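Local coordinates for superoxide dismutase [Fe] (Sulfolobus solfataricus, PDB 1WB7), which converts superoxide radicals into hydrogen peroxide and oxygen, using one iron ion per subunit of a homotetramer, at residues H81-L86 with M150-H155; E125-L130 with G134-Y139; I165-D170 with N193-D198. The protein carries 1 engineered substitution. All blocks are in the same frame, centred on the assembly; numbering follows the deposited sequence.

Each of the three contacts takes one segment from a three-stranded antiparallel sheet, in which strand 134-140 lies between 147-153 and 165-170. Their centres are about 11 Å (interactions 1 and 2) and about 12 Å (1 and 3, 2 and 3) apart. Backbone pairs join them: Phe-152 N lies 2.7 Å from Trp-135 O, and Ala-136 O lies 2.7 Å from Leu-169 N, both probable hydrogen bonds. Interactions 1 and 3 share the iron, to which His-84 and Asp-170 contribute ligands; their atoms His-84 NE2 and Asp-170 OD2 are 3.5 Å apart. His-33 and His-174 complete the protein ligands. Interaction 2 supplies Trp-135, whose side chain comes within about 4 Å of the metal.

Interaction 1: residues H81-L86 with M150-H155; sequences HKLHAL and MTFENH. With FE (Fe (III) ion), chain C.
Two imidazole rings meet carbon to carbon beside the iron: His-84 CE1 and His-155 CE1 are 3.7 Å apart, with centroids at 5.6 Å and planes inclined by 69°, so the pair is oblique rather than stacked. The setting is the iron/manganese superoxide dismutase fold, where helix 67-89 of the alpha-hairpin domain packs on strand 147-153 of the C-terminal domain. His-155 CE1 stands at the edge of the His-84 ring, near its plane. Three of the four ring nitrogens have other partners: His-84 ND1 bonds to Gly-80 O, which, together with the metal bond of NE2, holds the ring's rotation, while His-155 ND1 pairs with Trp-135 NE1. The His-155 ring also stacks with Phe-172 and meets the engineered Phe-41 nearly perpendicularly.

The preceding residue, Leu-83, supplies the apolar half. It has CG anti to its carbonyl carbon (chi1 -64°), which carries CD1 to the rim of the Phe-152 ring, 3.9 Å from CD1 of that ring and near its plane. The same methyl lies 3.4 Å from His-155 O, a backbone oxygen that accepts a hydrogen bond from His-159 NE2. All four touching residues are buried. At the metal, His-84 NE2 binds iron at 2.1 Å; water 1, at 2.4 Å from the iron, sits in the plane of the His-155 ring, at its edge.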
ATOM      1  N   HIS A  81      13.952  -3.431  11.094  1.00 12.45           N
ATOM      2  CA  HIS A  81      14.805  -3.593  12.263  1.00 12.52           C
ATOM      3  C   HIS A  81      14.000  -3.620  13.565  1.00 12.50           C
ATOM      4  O   HIS A  81      14.097  -4.565  14.351  1.00 12.70           O
ATOM      5  CB  HIS A  81      15.827  -2.455  12.318  1.00 12.76           C
ATOM      6  CG  HIS A  81      16.449  -2.271  13.666  1.00 13.64           C
ATOM      7  ND1 HIS A  81      17.113  -3.284  14.325  1.00 15.54           N
ATOM      8  CD2 HIS A  81      16.491  -1.198  14.490  1.00 12.98           C
ATOM      9  CE1 HIS A  81      17.533  -2.844  15.497  1.00 14.13           C
ATOM     10  NE2 HIS A  81      17.170  -1.581  15.621  1.00 14.43           N
ATOM     11  N   LYS A  82      13.203  -2.582  13.790  1.00 12.22           N
ATOM     12  CA  LYS A  82      12.410  -2.489  15.009  1.00 12.11           C
ATOM     13  C   LYS A  82      11.492  -3.683  15.240  1.00 12.12           C
ATOM     14  O   LYS A  82      11.455  -4.232  16.342  1.00 12.26           O
ATOM     15  CB  LYS A  82      11.594  -1.192  15.012  1.00 11.34           C
ATOM     16  CG  LYS A  82      12.445   0.057  15.163  1.00 11.69           C
ATOM     17  CD  LYS A  82      11.588   1.320  15.165  1.00 10.07           C
ATOM     18  CE  LYS A  82      12.423   2.570  15.443  1.00 11.47           C
ATOM     19  NZ  LYS A  82      12.997   2.603  16.834  1.00  7.57           N
ATOM     20  N   LEU A  83      10.758  -4.093  14.211  1.00 11.90           N
ATOM     21  CA  LEU A  83       9.844  -5.220  14.349  1.00 12.04           C
ATOM     22  C   LEU A  83      10.554  -6.543  14.640  1.00 12.29           C
ATOM     23  O   LEU A  83      10.064  -7.348  15.430  1.00 12.23           O
ATOM     24  CB  LEU A  83       8.972  -5.347  13.097  1.00 10.30           C
ATOM     25  CG  LEU A  83       8.030  -4.160  12.862  1.00  8.94           C
ATOM     26  CD1 LEU A  83       7.161  -4.431  11.642  1.00  4.03           C
ATOM     27  CD2 LEU A  83       7.166  -3.934  14.103  1.00  6.30           C
ATOM     28  N   HIS A  84      11.702  -6.777  14.016  1.00 12.58           N
ATOM     29  CA  HIS A  84      12.421  -8.010  14.291  1.00 13.16           C
ATOM     30  C   HIS A  84      12.964  -7.976  15.719  1.00 13.53           C
ATOM     31  O   HIS A  84      12.958  -8.991  16.418  1.00 13.84           O
ATOM     32  CB  HIS A  84      13.555  -8.225  13.280  1.00 11.82           C
ATOM     33  CG  HIS A  84      13.082  -8.752  11.960  1.00 10.42           C
ATOM     34  ND1 HIS A  84      12.539  -7.945  10.987  1.00 11.82           N
ATOM     35  CD2 HIS A  84      13.033 -10.015  11.471  1.00 11.59           C
ATOM     36  CE1 HIS A  84      12.175  -8.686   9.953  1.00 11.86           C
ATOM     37  NE2 HIS A  84      12.462  -9.946  10.222  1.00 11.10           N
ATOM     38  N   ALA A  85      13.413  -6.802  16.154  1.00 13.62           N
ATOM     39  CA  ALA A  85      13.939  -6.650  17.507  1.00 13.71           C
ATOM     40  C   ALA A  85      12.836  -6.977  18.511  1.00 13.78           C
ATOM     41  O   ALA A  85      13.094  -7.558  19.560  1.00 14.04           O
ATOM     42  CB  ALA A  85      14.442  -5.223  17.723  1.00 11.74           C
ATOM     43  N   LEU A  86      11.606  -6.588  18.194  1.00 13.61           N
ATOM     44  CA  LEU A  86      10.486  -6.880  19.075  1.00 13.54           C
ATOM     45  C   LEU A  86      10.174  -8.367  19.001  1.00 13.58           C
ATOM     46  O   LEU A  86       9.877  -9.010  20.007  1.00 13.75           O
ATOM     47  CB  LEU A  86       9.249  -6.085  18.654  1.00 12.18           C
ATOM     48  CG  LEU A  86       9.252  -4.579  18.893  1.00 10.42           C
ATOM     49  CD1 LEU A  86       7.946  -4.008  18.394  1.00  6.04           C
ATOM     50  CD2 LEU A  86       9.439  -4.280  20.386  1.00  7.67           C
ATOM     51  N   MET A 150      -4.024  -6.397  14.873  1.00 10.90           N
ATOM     52  CA  MET A 150      -3.760  -5.770  13.591  1.00 10.88           C
ATOM     53  C   MET A 150      -2.796  -6.605  12.772  1.00 11.00           C
ATOM     54  O   MET A 150      -1.942  -7.297  13.322  1.00 10.93           O
ATOM     55  CB  MET A 150      -3.167  -4.371  13.800  1.00 10.56           C
ATOM     56  CG  MET A 150      -2.876  -3.585  12.519  1.00  8.97           C
ATOM     57  SD  MET A 150      -4.330  -3.336  11.472  1.00 12.58           S
ATOM     58  CE  MET A 150      -5.462  -2.559  12.634  1.00 12.25           C
ATOM     59  N   THR A 151      -2.960  -6.561  11.453  1.00 11.09           N
ATOM     60  CA  THR A 151      -2.046  -7.261  10.561  1.00 11.27           C
ATOM     61  C   THR A 151      -1.355  -6.177   9.737  1.00 11.27           C
ATOM     62  O   THR A 151      -2.001  -5.236   9.262  1.00 11.12           O
ATOM     63  CB  THR A 151      -2.765  -8.261   9.596  1.00 12.27           C
ATOM     64  OG1 THR A 151      -3.843  -7.601   8.919  1.00 12.25           O
ATOM     65  CG2 THR A 151      -3.290  -9.473  10.360  1.00 11.65           C
ATOM     66  N   PHE A 152      -0.038  -6.299   9.605  1.00 11.36           N
ATOM     67  CA  PHE A 152       0.761  -5.358   8.819  1.00 11.54           C
ATOM     68  C   PHE A 152       1.020  -6.024   7.471  1.00 11.93           C
ATOM     69  O   PHE A 152       1.137  -7.248   7.392  1.00 11.95           O
ATOM     70  CB  PHE A 152       2.143  -5.119   9.450  1.00  8.60           C
ATOM     71  CG  PHE A 152       2.123  -4.459  10.804  1.00  7.44           C
ATOM     72  CD1 PHE A 152       3.294  -4.403  11.563  1.00  4.96           C
ATOM     73  CD2 PHE A 152       0.959  -3.903  11.330  1.00  5.10           C
ATOM     74  CE1 PHE A 152       3.308  -3.809  12.826  1.00  4.85           C
ATOM     75  CE2 PHE A 152       0.965  -3.306  12.590  1.00  6.43           C
ATOM     76  CZ  PHE A 152       2.140  -3.259  13.341  1.00  6.84           C
ATOM     77  N   GLU A 153       1.099  -5.223   6.419  1.00 12.23           N
ATOM     78  CA  GLU A 153       1.438  -5.744   5.102  1.00 12.51           C
ATOM     79  C   GLU A 153       2.847  -5.178   4.927  1.00 12.48           C
ATOM     80  O   GLU A 153       3.073  -3.977   5.113  1.00 12.47           O
ATOM     81  CB  GLU A 153       0.451  -5.241   4.047  1.00 12.97           C
ATOM     82  CG  GLU A 153      -0.930  -5.856   4.252  1.00 14.10           C
ATOM     83  CD  GLU A 153      -2.003  -5.276   3.356  1.00 17.66           C
ATOM     84  OE1 GLU A 153      -3.169  -5.249   3.797  1.00 22.75           O
ATOM     85  OE2 GLU A 153      -1.699  -4.856   2.216  1.00 22.59           O
ATOM     86  N   ASN A 154       3.792  -6.055   4.604  1.00 12.47           N
ATOM     87  CA  ASN A 154       5.198  -5.685   4.499  1.00 12.46           C
ATOM     88  C   ASN A 154       5.551  -5.247   5.933  1.00 12.50           C
ATOM     89  O   ASN A 154       4.849  -5.613   6.872  1.00 12.76           O
ATOM     90  CB  ASN A 154       5.415  -4.542   3.502  1.00 12.55           C
ATOM     91  CG  ASN A 154       6.865  -4.458   3.021  1.00 16.38           C
ATOM     92  OD1 ASN A 154       7.802  -4.654   3.800  1.00 19.40           O
ATOM     93  ND2 ASN A 154       7.053  -4.157   1.741  1.00 15.13           N
ATOM     94  N   HIS A 155       6.612  -4.472   6.123  1.00 12.41           N
ATOM     95  CA  HIS A 155       6.991  -4.052   7.475  1.00 12.37           C
ATOM     96  C   HIS A 155       6.391  -2.714   7.903  1.00 12.30           C
ATOM     97  O   HIS A 155       6.353  -2.398   9.086  1.00 12.19           O
ATOM     98  CB  HIS A 155       8.516  -3.897   7.590  1.00 11.77           C
ATOM     99  CG  HIS A 155       9.294  -5.127   7.240  1.00 13.47           C
ATOM    100  ND1 HIS A 155       9.113  -6.334   7.877  1.00 15.73           N
ATOM    101  CD2 HIS A 155      10.287  -5.322   6.341  1.00 13.31           C
ATOM    102  CE1 HIS A 155       9.961  -7.219   7.388  1.00 15.60           C
ATOM    103  NE2 HIS A 155      10.686  -6.631   6.454  1.00 17.68           N
TER
HETATM  104 FE    FE C 212      11.391 -11.634   9.486  1.00 14.56          FE
HETATM  105  O   HOH W   1       9.969 -10.141   8.301  1.00 29.12           O

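Interaction 2: residues E125-L130 with G134-Y139; sequences ETANSL and GWAVLY
The indole of Trp-135, whose backbone N meets Leu-130 CD2 at 3.8 Å, makes an edge-to-face pair with the His-84 ring and touches Asp-170, on the iron side of the sheet; the side chain leaves the backbone away from segment 125-130. Farther along the strand, the Tyr-139 ring carries Val-137 CG2 on one face, 3.9 Å above the plane and offset toward the rim. The other side of strand 134-139 receives the end of helix 116-128 and the loop after it, a helix-on-sheet packing within the C-terminal domain. There Ala-127 CB and Ala-136 CB touch at 3.8 Å, and with only methyls between them the two CA atoms come within 5.4 Å.

Leu-130, with CG opposite its backbone N (chi1 170°), brings CD2 also to Gly-134 N. Any CB on Gly-134 would crowd that methyl and, at phi 160° and psi -143°, jam against the preceding carbonyl oxygen. Within 125-130, Ser-129 OG and Ser-129 N both grip Thr-126 O from one face of its plane, the hydroxyl at 2.7 Å; Gln-68 of the second subunit bonds to the same OG. With only van der Waals contacts across the segments, methyl to methyl and methyl to backbone N, the contact rests on close fit and burial.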
ATOM      1  N   GLU A 125      -6.900 -16.598  13.599  1.00 15.16           N
ATOM      2  CA  GLU A 125      -7.756 -16.392  12.437  1.00 15.46           C
ATOM      3  C   GLU A 125      -7.337 -15.135  11.682  1.00 15.45           C
ATOM      4  O   GLU A 125      -7.244 -15.134  10.451  1.00 15.59           O
ATOM      5  CB  GLU A 125      -9.208 -16.253  12.898  1.00 17.07           C
ATOM      6  CG  GLU A 125     -10.213 -16.046  11.785  1.00 19.99           C
ATOM      7  CD  GLU A 125     -11.584 -15.654  12.318  1.00 22.62           C
ATOM      8  OE1 GLU A 125     -11.854 -15.897  13.514  1.00 24.47           O
ATOM      9  OE2 GLU A 125     -12.391 -15.112  11.538  1.00 22.53           O
ATOM     10  N   THR A 126      -7.081 -14.065  12.426  1.00 15.29           N
ATOM     11  CA  THR A 126      -6.691 -12.801  11.824  1.00 15.27           C
ATOM     12  C   THR A 126      -5.303 -12.905  11.201  1.00 15.35           C
ATOM     13  O   THR A 126      -5.068 -12.387  10.111  1.00 15.11           O
ATOM     14  CB  THR A 126      -6.728 -11.667  12.866  1.00 14.32           C
ATOM     15  OG1 THR A 126      -8.050 -11.578  13.415  1.00 12.36           O
ATOM     16  CG2 THR A 126      -6.384 -10.337  12.226  1.00 13.91           C
ATOM     17  N   ALA A 127      -4.392 -13.592  11.882  1.00 15.45           N
ATOM     18  CA  ALA A 127      -3.043 -13.762  11.362  1.00 15.66           C
ATOM     19  C   ALA A 127      -3.066 -14.532  10.038  1.00 15.75           C
ATOM     20  O   ALA A 127      -2.366 -14.173   9.096  1.00 15.66           O
ATOM     21  CB  ALA A 127      -2.177 -14.498  12.376  1.00 14.77           C
ATOM     22  N   ASN A 128      -3.874 -15.586   9.966  1.00 16.03           N
ATOM     23  CA  ASN A 128      -3.946 -16.385   8.749  1.00 16.40           C
ATOM     24  C   ASN A 128      -4.654 -15.687   7.597  1.00 16.54           C
ATOM     25  O   ASN A 128      -4.481 -16.073   6.447  1.00 16.82           O
ATOM     26  CB  ASN A 128      -4.629 -17.731   9.020  1.00 15.91           C
ATOM     27  CG  ASN A 128      -3.781 -18.655   9.876  1.00 16.95           C
ATOM     28  OD1 ASN A 128      -2.569 -18.745   9.697  1.00 16.83           O
ATOM     29  ND2 ASN A 128      -4.421 -19.358  10.802  1.00 13.13           N
ATOM     30  N   SER A 129      -5.442 -14.660   7.898  1.00 16.63           N
ATOM     31  CA  SER A 129      -6.165 -13.936   6.859  1.00 16.88           C
ATOM     32  C   SER A 129      -5.265 -12.946   6.128  1.00 17.21           C
ATOM     33  O   SER A 129      -5.642 -12.400   5.091  1.00 17.09           O
ATOM     34  CB  SER A 129      -7.340 -13.163   7.463  1.00 17.03           C
ATOM     35  OG  SER A 129      -6.882 -12.018   8.173  1.00 14.60           O
ATOM     36  N   LEU A 130      -4.077 -12.708   6.672  1.00 17.49           N
ATOM     37  CA  LEU A 130      -3.147 -11.761   6.065  1.00 17.86           C
ATOM     38  C   LEU A 130      -2.798 -12.120   4.628  1.00 18.03           C
ATOM     39  O   LEU A 130      -2.216 -13.170   4.366  1.00 18.28           O
ATOM     40  CB  LEU A 130      -1.862 -11.669   6.889  1.00 17.24           C
ATOM     41  CG  LEU A 130      -0.705 -10.900   6.241  1.00 18.50           C
ATOM     42  CD1 LEU A 130      -1.123  -9.461   5.976  1.00 20.24           C
ATOM     43  CD2 LEU A 130       0.513 -10.946   7.143  1.00 17.06           C
ATOM     44  N   GLY A 134       3.970 -10.070   5.889  1.00 15.52           N
ATOM     45  CA  GLY A 134       3.762  -8.999   6.838  1.00 14.66           C
ATOM     46  C   GLY A 134       3.852  -9.483   8.268  1.00 13.97           C
ATOM     47  O   GLY A 134       4.666 -10.358   8.584  1.00 13.81           O
ATOM     48  N   TRP A 135       3.007  -8.923   9.130  1.00 13.22           N
ATOM     49  CA  TRP A 135       3.002  -9.259  10.547  1.00 12.35           C
ATOM     50  C   TRP A 135       1.602  -9.244  11.142  1.00 11.99           C
ATOM     51  O   TRP A 135       0.664  -8.682  10.571  1.00 11.85           O
ATOM     52  CB  TRP A 135       3.825  -8.241  11.351  1.00 10.59           C
ATOM     53  CG  TRP A 135       5.205  -7.997  10.862  1.00  9.94           C
ATOM     54  CD1 TRP A 135       5.571  -7.335   9.727  1.00  9.31           C
ATOM     55  CD2 TRP A 135       6.419  -8.438  11.481  1.00  9.86           C
ATOM     56  NE1 TRP A 135       6.940  -7.340   9.597  1.00 11.20           N
ATOM     57  CE2 TRP A 135       7.486  -8.013  10.661  1.00  9.94           C
ATOM     58  CE3 TRP A 135       6.708  -9.155  12.651  1.00  9.64           C
ATOM     59  CZ2 TRP A 135       8.827  -8.280  10.969  1.00  8.60           C
ATOM     60  CZ3 TRP A 135       8.043  -9.424  12.960  1.00  8.58           C
ATOM     61  CH2 TRP A 135       9.084  -8.986  12.119  1.00 10.78           C
ATOM     62  N   ALA A 136       1.484  -9.860  12.312  1.00 11.55           N
ATOM     63  CA  ALA A 136       0.239  -9.875  13.064  1.00 11.42           C
ATOM     64  C   ALA A 136       0.680  -9.387  14.437  1.00 11.34           C
ATOM     65  O   ALA A 136       1.641  -9.910  15.008  1.00 11.35           O
ATOM     66  CB  ALA A 136      -0.325 -11.282  13.149  1.00 10.21           C
ATOM     67  N   VAL A 137       0.013  -8.366  14.961  1.00 11.16           N
ATOM     68  CA  VAL A 137       0.387  -7.847  16.266  1.00 10.87           C
ATOM     69  C   VAL A 137      -0.809  -7.579  17.159  1.00 10.94           C
ATOM     70  O   VAL A 137      -1.942  -7.448  16.699  1.00 10.77           O
ATOM     71  CB  VAL A 137       1.169  -6.505  16.160  1.00  9.40           C
ATOM     72  CG1 VAL A 137       2.431  -6.677  15.329  1.00 10.55           C
ATOM     73  CG2 VAL A 137       0.277  -5.430  15.563  1.00  7.18           C
ATOM     74  N   LEU A 138      -0.533  -7.506  18.453  1.00 11.21           N
ATOM     75  CA  LEU A 138      -1.547  -7.176  19.432  1.00 11.40           C
ATOM     76  C   LEU A 138      -1.034  -5.882  20.036  1.00 11.50           C
ATOM     77  O   LEU A 138       0.051  -5.843  20.633  1.00 11.76           O
ATOM     78  CB  LEU A 138      -1.661  -8.241  20.522  1.00 10.54           C
ATOM     79  CG  LEU A 138      -2.737  -7.869  21.547  1.00 13.32           C
ATOM     80  CD1 LEU A 138      -4.090  -7.819  20.843  1.00 11.78           C
ATOM     81  CD2 LEU A 138      -2.762  -8.881  22.689  1.00  9.70           C
ATOM     82  N   TYR A 139      -1.794  -4.815  19.842  1.00 11.31           N
ATOM     83  CA  TYR A 139      -1.432  -3.514  20.374  1.00 11.15           C
ATOM     84  C   TYR A 139      -2.124  -3.299  21.700  1.00 11.22           C
ATOM     85  O   TYR A 139      -3.128  -3.942  22.011  1.00 11.32           O
ATOM     86  CB  TYR A 139      -1.942  -2.379  19.485  1.00  8.72           C
ATOM     87  CG  TYR A 139      -1.163  -2.065  18.240  1.00  9.44           C
ATOM     88  CD1 TYR A 139       0.130  -1.557  18.311  1.00  7.62           C
ATOM     89  CD2 TYR A 139      -1.754  -2.196  16.986  1.00  6.98           C
ATOM     90  CE1 TYR A 139       0.812  -1.178  17.165  1.00  7.71           C
ATOM     91  CE2 TYR A 139      -1.079  -1.819  15.830  1.00  9.22           C
ATOM     92  CZ  TYR A 139       0.202  -1.309  15.928  1.00  7.58           C
ATOM     93  OH  TYR A 139       0.858  -0.908  14.790  1.00  8.87           O
TER

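Interaction 3: residues I165-D170 with N193-D198; sequences IILILD and NVVNWD. With FE (Fe (III) ion), chain C.
Leu-167 drives both branches into segment 193-198, just where the strand is broken by a classic beta bulge: Ile-166 and Leu-167 together face Leu-138 of strand 134-140. This is the sheet edge of the C-terminal domain, covered by the turn that leads into helix 197-205. The packing is tight and wholly apolar. Leu-167 CD2 reaches Val-195 CG1 at 3.7 Å, the side chains crossing at about a right angle, and CD1 approaches Trp-197 CH2 obliquely at 3.8 Å. Its chi1 of -124° lies well off a staggered position, an apparently strained conformation in which CD1 and CD2 meet different partners. Val-195 CG1, with the backbone N on its far side (chi1 172°), also sits 3.5 Å above the centre of the Trp-197 ring, making the leucine, valine and indole one cluster. Trading Leu-167 for an alanine would probably leave a gap beside Val-195 and the CH2 end of the indole, which could then shift.

By contrast, Asn-193 and Asn-196 are partly exposed to solvent and Asp-198 is exposed, and none of them touches 165-170. Asn-196, the N-cap residue, uses OD1 to accept from Ala-199 N at the start of helix 197-205. The strand's other end belongs to the active site. Asp-170 OD2 binds iron at 1.9 Å, while its OD1 accepts from Phe-172 N and, weakly at 3.0 Å, from the iron-bound water 1.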
ATOM      1  N   ILE A 165       3.409  -2.279  20.880  1.00 12.47           N
ATOM      2  CA  ILE A 165       3.142  -3.631  20.410  1.00 12.57           C
ATOM      3  C   ILE A 165       3.423  -4.552  21.591  1.00 12.97           C
ATOM      4  O   ILE A 165       4.502  -4.498  22.197  1.00 12.96           O
ATOM      5  CB  ILE A 165       4.076  -3.986  19.226  1.00 11.67           C
ATOM      6  CG1 ILE A 165       3.652  -3.181  17.991  1.00  9.17           C
ATOM      7  CG2 ILE A 165       4.065  -5.491  18.961  1.00  6.34           C
ATOM      8  CD1 ILE A 165       4.682  -3.154  16.883  1.00  8.71           C
ATOM      9  N   ILE A 166       2.447  -5.388  21.930  1.00 13.20           N
ATOM     10  CA  ILE A 166       2.586  -6.303  23.057  1.00 13.29           C
ATOM     11  C   ILE A 166       2.898  -7.703  22.572  1.00 13.27           C
ATOM     12  O   ILE A 166       3.713  -8.416  23.158  1.00 13.50           O
ATOM     13  CB  ILE A 166       1.291  -6.335  23.882  1.00 14.28           C
ATOM     14  CG1 ILE A 166       0.961  -4.921  24.352  1.00 12.49           C
ATOM     15  CG2 ILE A 166       1.438  -7.287  25.062  1.00 14.57           C
ATOM     16  CD1 ILE A 166       2.064  -4.287  25.183  1.00 14.79           C
ATOM     17  N   LEU A 167       2.239  -8.082  21.486  1.00 13.16           N
ATOM     18  CA  LEU A 167       2.413  -9.389  20.872  1.00 13.07           C
ATOM     19  C   LEU A 167       2.781  -9.142  19.412  1.00 12.82           C
ATOM     20  O   LEU A 167       2.171  -8.307  18.754  1.00 12.67           O
ATOM     21  CB  LEU A 167       1.094 -10.165  20.926  1.00 11.94           C
ATOM     22  CG  LEU A 167       0.993 -11.547  21.562  1.00 17.35           C
ATOM     23  CD1 LEU A 167      -0.277 -12.216  21.038  1.00 18.19           C
ATOM     24  CD2 LEU A 167       2.211 -12.395  21.233  1.00 18.81           C
ATOM     25  N   ILE A 168       3.777  -9.854  18.902  1.00 12.88           N
ATOM     26  CA  ILE A 168       4.149  -9.670  17.511  1.00 12.82           C
ATOM     27  C   ILE A 168       4.536 -10.983  16.852  1.00 12.90           C
ATOM     28  O   ILE A 168       5.353 -11.745  17.376  1.00 12.57           O
ATOM     29  CB  ILE A 168       5.297  -8.634  17.357  1.00 12.45           C
ATOM     30  CG1 ILE A 168       5.659  -8.494  15.873  1.00 14.86           C
ATOM     31  CG2 ILE A 168       6.506  -9.042  18.188  1.00 11.22           C
ATOM     32  CD1 ILE A 168       6.437  -7.225  15.545  1.00 16.18           C
ATOM     33  N   LEU A 169       3.921 -11.248  15.701  1.00 13.00           N
ATOM     34  CA  LEU A 169       4.187 -12.468  14.943  1.00 13.11           C
ATOM     35  C   LEU A 169       4.670 -12.131  13.534  1.00 13.04           C
ATOM     36  O   LEU A 169       3.974 -11.444  12.786  1.00 13.04           O
ATOM     37  CB  LEU A 169       2.913 -13.312  14.855  1.00 13.09           C
ATOM     38  CG  LEU A 169       2.920 -14.500  13.889  1.00 15.06           C
ATOM     39  CD1 LEU A 169       3.959 -15.526  14.325  1.00 14.00           C
ATOM     40  CD2 LEU A 169       1.528 -15.130  13.858  1.00 18.04           C
ATOM     41  N   ASP A 170       5.856 -12.613  13.176  1.00 12.95           N
ATOM     42  CA  ASP A 170       6.412 -12.366  11.847  1.00 12.89           C
ATOM     43  C   ASP A 170       5.752 -13.295  10.825  1.00 12.96           C
ATOM     44  O   ASP A 170       5.762 -14.520  10.984  1.00 12.81           O
ATOM     45  CB  ASP A 170       7.923 -12.614  11.846  1.00 12.83           C
ATOM     46  CG  ASP A 170       8.581 -12.210  10.533  1.00 13.99           C
ATOM     47  OD1 ASP A 170       7.859 -11.858   9.575  1.00 16.14           O
ATOM     48  OD2 ASP A 170       9.826 -12.248  10.457  1.00 13.77           O
ATOM     49  N   ASN A 193       3.624 -21.677  21.114  1.00 16.70           N
ATOM     50  CA  ASN A 193       4.444 -22.405  22.071  1.00 16.94           C
ATOM     51  C   ASN A 193       5.712 -21.691  22.527  1.00 17.09           C
ATOM     52  O   ASN A 193       6.355 -22.126  23.486  1.00 17.12           O
ATOM     53  CB  ASN A 193       4.801 -23.773  21.493  1.00 17.47           C
ATOM     54  CG  ASN A 193       3.575 -24.642  21.267  1.00 19.68           C
ATOM     55  OD1 ASN A 193       2.901 -25.038  22.217  1.00 20.13           O
ATOM     56  ND2 ASN A 193       3.274 -24.931  20.005  1.00 15.93           N
ATOM     57  N   VAL A 194       6.082 -20.606  21.854  1.00 16.91           N
ATOM     58  CA  VAL A 194       7.286 -19.878  22.249  1.00 16.62           C
ATOM     59  C   VAL A 194       7.038 -18.406  22.556  1.00 16.47           C
ATOM     60  O   VAL A 194       7.983 -17.633  22.687  1.00 16.87           O
ATOM     61  CB  VAL A 194       8.398 -19.987  21.175  1.00 16.39           C
ATOM     62  CG1 VAL A 194       8.839 -21.432  21.042  1.00 16.34           C
ATOM     63  CG2 VAL A 194       7.903 -19.464  19.840  1.00 15.54           C
ATOM     64  N   VAL A 195       5.773 -18.018  22.680  1.00 16.14           N
ATOM     65  CA  VAL A 195       5.442 -16.630  22.986  1.00 15.75           C
ATOM     66  C   VAL A 195       5.929 -16.291  24.392  1.00 15.67           C
ATOM     67  O   VAL A 195       5.662 -17.024  25.342  1.00 15.53           O
ATOM     68  CB  VAL A 195       3.922 -16.386  22.914  1.00 15.33           C
ATOM     69  CG1 VAL A 195       3.594 -14.994  23.433  1.00 13.97           C
ATOM     70  CG2 VAL A 195       3.440 -16.539  21.478  1.00 14.97           C
ATOM     71  N   ASN A 196       6.644 -15.178  24.516  1.00 15.57           N
ATOM     72  CA  ASN A 196       7.165 -14.753  25.803  1.00 15.43           C
ATOM     73  C   ASN A 196       6.111 -13.931  26.543  1.00 15.28           C
ATOM     74  O   ASN A 196       6.171 -12.698  26.581  1.00 15.03           O
ATOM     75  CB  ASN A 196       8.430 -13.918  25.610  1.00 14.75           C
ATOM     76  CG  ASN A 196       9.234 -13.774  26.895  1.00 17.44           C
ATOM     77  OD1 ASN A 196       8.681 -13.798  27.995  1.00 15.19           O
ATOM     78  ND2 ASN A 196      10.548 -13.610  26.755  1.00 16.73           N
ATOM     79  N   TRP A 197       5.143 -14.628  27.129  1.00 15.24           N
ATOM     80  CA  TRP A 197       4.066 -13.974  27.861  1.00 15.25           C
ATOM     81  C   TRP A 197       4.529 -13.108  29.019  1.00 15.23           C
ATOM     82  O   TRP A 197       3.910 -12.089  29.303  1.00 15.10           O
ATOM     83  CB  TRP A 197       3.071 -15.015  28.359  1.00 16.04           C
ATOM     84  CG  TRP A 197       2.263 -15.572  27.245  1.00 18.82           C
ATOM     85  CD1 TRP A 197       2.230 -16.866  26.818  1.00 18.61           C
ATOM     86  CD2 TRP A 197       1.399 -14.834  26.373  1.00 19.00           C
ATOM     87  NE1 TRP A 197       1.400 -16.980  25.729  1.00 21.55           N
ATOM     88  CE2 TRP A 197       0.878 -15.747  25.434  1.00 18.13           C
ATOM     89  CE3 TRP A 197       1.017 -13.486  26.295  1.00 19.36           C
ATOM     90  CZ2 TRP A 197      -0.007 -15.359  24.424  1.00 18.07           C
ATOM     91  CZ3 TRP A 197       0.134 -13.100  25.289  1.00 17.81           C
ATOM     92  CH2 TRP A 197      -0.366 -14.037  24.367  1.00 18.48           C
ATOM     93  N   ASP A 198       5.609 -13.506  29.687  1.00 15.58           N
ATOM     94  CA  ASP A 198       6.128 -12.721  30.807  1.00 16.06           C
ATOM     95  C   ASP A 198       6.637 -11.374  30.307  1.00 16.36           C
ATOM     96  O   ASP A 198       6.348 -10.332  30.903  1.00 16.59           O
ATOM     97  CB  ASP A 198       7.262 -13.474  31.517  1.00 17.87           C
ATOM     98  CG  ASP A 198       6.762 -14.649  32.342  1.00 23.10           C
ATOM     99  OD1 ASP A 198       7.609 -15.400  32.878  1.00 27.88           O
ATOM    100  OD2 ASP A 198       5.529 -14.823  32.464  1.00 24.92           O
TER
HETATM  101 FE    FE C 212      11.391 -11.634   9.486  1.00 14.56          FE
HETATM  102  O   HOH W   1       9.969 -10.141   8.301  1.00 29.12           O